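Local coordinates for ARF GTPase-activating protein GIT1 (Rattus norvegicus, PDB 6IUH), which probably stimulates GTP hydrolysis by ARF GTPases and, through its C-terminal helical domain, probably binds partner proteins as a signalling scaffold, at residues 16-27 / 48-59. Numbering follows the deposited sequence.
Sequences VILKTEQVTKNI and KIHLAVTEMASL
Residues 16-27 and 48-57 are helical and run antiparallel at 165°, their axes 8.7 Å apart, with Lys19 facing Met56, Val23 facing Ala52 and Asn26 facing Ile49. Met56 is a knob in a hole formed by Val16, Lys19, Thr20 and Val23. Its CG lies anti to the backbone N (chi1 -177°) and the chain stays extended, which carries CE to 3.2 Å from Thr20 OG1. That hydroxyl already donates to Val16 O, from above the carbonyl plane. Lys19 lays its CG 3.5 Å from Leu59 CD1, then bends and crosses Glu55 at about a right angle. The charges do not pair: Lys19 NZ stays 4.9 Å from Glu55 OE1. With an alanine at Lys19, Leu59 would probably lose the methylene cover over CD1, and Glu55 a nearby positive charge. Val23 CG2 packs 3.7 Å from the small Ala52 CB. Further along, Asn26 CB meets Ile49 CG1 at 3.6 Å, and Ile49 CD1 lies against Ile27 CG1. Helices 67-87 and 101-128 complete the four-helix bundle, with Leu83 on Ile49 and Leu122 on Met56. Ile17, Thr20, Glu21 and Thr24 pack on another protein's chain, so helix 13-35 also carries part of a partner-binding surface. One water donates to Lys19 O and Ala52 O; a second donates to Lys48 O and accepts a weak bond from Asn26 ND2. Direct packing is thus mainly apolar, while water serves backbone carbonyls between the helices.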
# COMPACT_ATOMS: atom_id res chain seq x y z
N VAL A 16 -13.08 -8.44 -0.88
CA VAL A 16 -12.14 -7.51 -0.26
C VAL A 16 -10.81 -8.20 0.02
O VAL A 16 -9.75 -7.63 -0.22
CB VAL A 16 -12.70 -6.91 1.04
CG1 VAL A 16 -11.67 -6.01 1.70
CG2 VAL A 16 -13.97 -6.13 0.75
N ILE A 17 -10.88 -9.43 0.51
CA ILE A 17 -9.68 -10.22 0.77
C ILE A 17 -8.87 -10.45 -0.51
O ILE A 17 -7.65 -10.30 -0.52
CB ILE A 17 -10.02 -11.58 1.41
CG1 ILE A 17 -10.48 -11.38 2.85
CG2 ILE A 17 -8.83 -12.52 1.37
CD1 ILE A 17 -10.97 -12.64 3.52
N LEU A 18 -9.57 -10.79 -1.60
CA LEU A 18 -8.91 -11.03 -2.88
C LEU A 18 -8.14 -9.80 -3.37
O LEU A 18 -6.98 -9.91 -3.77
CB LEU A 18 -9.93 -11.45 -3.94
CG LEU A 18 -10.50 -12.87 -3.81
CD1 LEU A 18 -11.49 -13.15 -4.93
CD2 LEU A 18 -9.38 -13.90 -3.81
N LYS A 19 -8.78 -8.64 -3.33
CA LYS A 19 -8.14 -7.42 -3.80
C LYS A 19 -7.05 -6.96 -2.83
O LYS A 19 -6.04 -6.39 -3.25
CB LYS A 19 -9.17 -6.31 -4.01
CG LYS A 19 -10.15 -6.60 -5.15
CD LYS A 19 -9.43 -6.80 -6.47
CE LYS A 19 -10.39 -7.17 -7.58
NZ LYS A 19 -11.07 -8.47 -7.34
N THR A 20 -7.25 -7.21 -1.54
CA THR A 20 -6.25 -6.88 -0.54
C THR A 20 -4.98 -7.70 -0.74
O THR A 20 -3.87 -7.18 -0.65
CB THR A 20 -6.78 -7.11 0.89
OG1 THR A 20 -7.87 -6.22 1.14
CG2 THR A 20 -5.69 -6.85 1.92
N GLU A 21 -5.15 -8.99 -1.03
CA GLU A 21 -4.01 -9.88 -1.22
C GLU A 21 -3.21 -9.51 -2.47
O GLU A 21 -2.00 -9.73 -2.52
CB GLU A 21 -4.47 -11.33 -1.29
CG GLU A 21 -4.88 -11.90 0.06
CD GLU A 21 -5.23 -13.37 0.01
OE1 GLU A 21 -5.30 -13.93 -1.10
OE2 GLU A 21 -5.42 -13.97 1.09
N GLN A 22 -3.88 -8.94 -3.47
CA GLN A 22 -3.18 -8.44 -4.65
C GLN A 22 -2.37 -7.21 -4.30
O GLN A 22 -1.26 -7.01 -4.80
CB GLN A 22 -4.16 -8.13 -5.78
CG GLN A 22 -4.71 -9.36 -6.48
CD GLN A 22 -3.64 -10.13 -7.24
OE1 GLN A 22 -2.70 -9.54 -7.76
NE2 GLN A 22 -3.79 -11.45 -7.30
N VAL A 23 -2.92 -6.37 -3.43
CA VAL A 23 -2.22 -5.18 -2.97
C VAL A 23 -0.99 -5.57 -2.14
O VAL A 23 0.10 -5.04 -2.35
CB VAL A 23 -3.13 -4.25 -2.14
CG1 VAL A 23 -2.32 -3.17 -1.47
CG2 VAL A 23 -4.21 -3.64 -3.03
N THR A 24 -1.17 -6.49 -1.20
CA THR A 24 -0.07 -6.88 -0.31
C THR A 24 1.02 -7.63 -1.07
O THR A 24 2.21 -7.44 -0.80
CB THR A 24 -0.56 -7.75 0.87
OG1 THR A 24 -1.22 -8.92 0.36
CG2 THR A 24 -1.52 -6.97 1.75
N LYS A 25 0.62 -8.47 -2.02
CA LYS A 25 1.59 -9.19 -2.86
C LYS A 25 2.49 -8.23 -3.61
O LYS A 25 3.71 -8.42 -3.67
CB LYS A 25 0.87 -10.10 -3.85
CG LYS A 25 1.81 -10.98 -4.66
CD LYS A 25 1.09 -11.71 -5.78
CE LYS A 25 0.60 -10.75 -6.85
NZ LYS A 25 -0.00 -11.47 -8.01
N ASN A 26 1.90 -7.19 -4.19
CA ASN A 26 2.64 -6.20 -4.96
C ASN A 26 3.48 -5.30 -4.07
O ASN A 26 4.58 -4.89 -4.45
CB ASN A 26 1.69 -5.36 -5.81
CG ASN A 26 1.09 -6.15 -6.96
OD1 ASN A 26 1.71 -7.08 -7.49
ND2 ASN A 26 -0.12 -5.78 -7.36
N ILE A 27 2.97 -4.99 -2.88
CA ILE A 27 3.74 -4.25 -1.89
C ILE A 27 4.92 -5.09 -1.41
O ILE A 27 6.03 -4.58 -1.22
CB ILE A 27 2.88 -3.82 -0.70
CG1 ILE A 27 1.90 -2.72 -1.13
CG2 ILE A 27 3.75 -3.33 0.45
CD1 ILE A 27 0.96 -2.26 -0.03
N LYS A 48 2.01 -1.56 -10.61
CA LYS A 48 1.25 -2.76 -10.26
C LYS A 48 0.50 -2.54 -8.96
O LYS A 48 -0.63 -3.01 -8.79
CB LYS A 48 2.18 -3.97 -10.16
CG LYS A 48 2.84 -4.34 -11.48
CD LYS A 48 3.91 -5.40 -11.30
CE LYS A 48 3.32 -6.73 -10.86
NZ LYS A 48 4.36 -7.79 -10.76
N ILE A 49 1.12 -1.81 -8.04
CA ILE A 49 0.47 -1.44 -6.79
C ILE A 49 -0.69 -0.48 -7.04
O ILE A 49 -1.80 -0.69 -6.54
CB ILE A 49 1.47 -0.81 -5.80
CG1 ILE A 49 2.49 -1.84 -5.34
CG2 ILE A 49 0.74 -0.22 -4.59
CD1 ILE A 49 3.58 -1.28 -4.46
N HIS A 50 -0.43 0.56 -7.82
CA HIS A 50 -1.45 1.56 -8.13
C HIS A 50 -2.67 0.92 -8.78
O HIS A 50 -3.81 1.30 -8.51
CB HIS A 50 -0.89 2.66 -9.03
CG HIS A 50 -1.80 3.84 -9.19
ND1 HIS A 50 -2.74 3.92 -10.19
CD2 HIS A 50 -1.91 4.98 -8.47
CE1 HIS A 50 -3.39 5.06 -10.08
NE2 HIS A 50 -2.91 5.72 -9.05
N LEU A 51 -2.42 -0.06 -9.65
CA LEU A 51 -3.49 -0.80 -10.30
C LEU A 51 -4.27 -1.63 -9.29
O LEU A 51 -5.50 -1.66 -9.32
CB LEU A 51 -2.92 -1.71 -11.39
CG LEU A 51 -3.92 -2.67 -12.05
CD1 LEU A 51 -5.03 -1.90 -12.75
CD2 LEU A 51 -3.20 -3.60 -13.03
N ALA A 52 -3.55 -2.30 -8.40
CA ALA A 52 -4.18 -3.13 -7.37
C ALA A 52 -5.02 -2.27 -6.44
O ALA A 52 -6.07 -2.71 -5.95
CB ALA A 52 -3.13 -3.89 -6.59
N VAL A 53 -4.56 -1.05 -6.20
CA VAL A 53 -5.27 -0.11 -5.33
C VAL A 53 -6.56 0.36 -6.00
O VAL A 53 -7.61 0.46 -5.35
CB VAL A 53 -4.38 1.10 -4.97
CG1 VAL A 53 -5.21 2.27 -4.47
CG2 VAL A 53 -3.34 0.70 -3.93
N THR A 54 -6.48 0.64 -7.30
CA THR A 54 -7.65 1.09 -8.07
C THR A 54 -8.75 0.03 -8.08
O THR A 54 -9.93 0.35 -7.94
CB THR A 54 -7.25 1.44 -9.52
OG1 THR A 54 -6.28 2.49 -9.51
CG2 THR A 54 -8.47 1.88 -10.32
N GLU A 55 -8.35 -1.23 -8.25
CA GLU A 55 -9.30 -2.33 -8.27
C GLU A 55 -9.94 -2.56 -6.90
O GLU A 55 -11.11 -2.90 -6.81
CB GLU A 55 -8.63 -3.62 -8.75
CG GLU A 55 -8.16 -3.58 -10.20
CD GLU A 55 -7.66 -4.93 -10.69
OE1 GLU A 55 -7.75 -5.91 -9.92
OE2 GLU A 55 -7.18 -5.01 -11.84
N MET A 56 -9.15 -2.38 -5.85
CA MET A 56 -9.69 -2.53 -4.50
C MET A 56 -10.66 -1.40 -4.19
O MET A 56 -11.74 -1.62 -3.64
CB MET A 56 -8.56 -2.57 -3.47
CG MET A 56 -9.06 -2.80 -2.05
SD MET A 56 -7.72 -2.92 -0.86
CE MET A 56 -8.64 -3.17 0.66
N ALA A 57 -10.28 -0.18 -4.57
CA ALA A 57 -11.13 0.98 -4.34
C ALA A 57 -12.45 0.85 -5.10
O ALA A 57 -13.49 1.32 -4.63
CB ALA A 57 -10.41 2.26 -4.75
N SER A 58 -12.41 0.21 -6.27
CA SER A 58 -13.60 0.07 -7.10
C SER A 58 -14.63 -0.89 -6.51
O SER A 58 -15.77 -0.94 -6.97
CB SER A 58 -13.21 -0.39 -8.51
OG SER A 58 -12.67 -1.70 -8.49
N LEU A 59 -14.23 -1.65 -5.49
CA LEU A 59 -15.15 -2.54 -4.80
C LEU A 59 -16.18 -1.76 -3.99
O LEU A 59 -17.27 -2.26 -3.70
CB LEU A 59 -14.39 -3.49 -3.86
CG LEU A 59 -13.52 -4.58 -4.47
CD1 LEU A 59 -12.93 -5.42 -3.36
CD2 LEU A 59 -14.33 -5.44 -5.43
O HOH W 1 -6.48 -5.41 -5.77
O HOH W 2 -1.58 -5.47 -9.90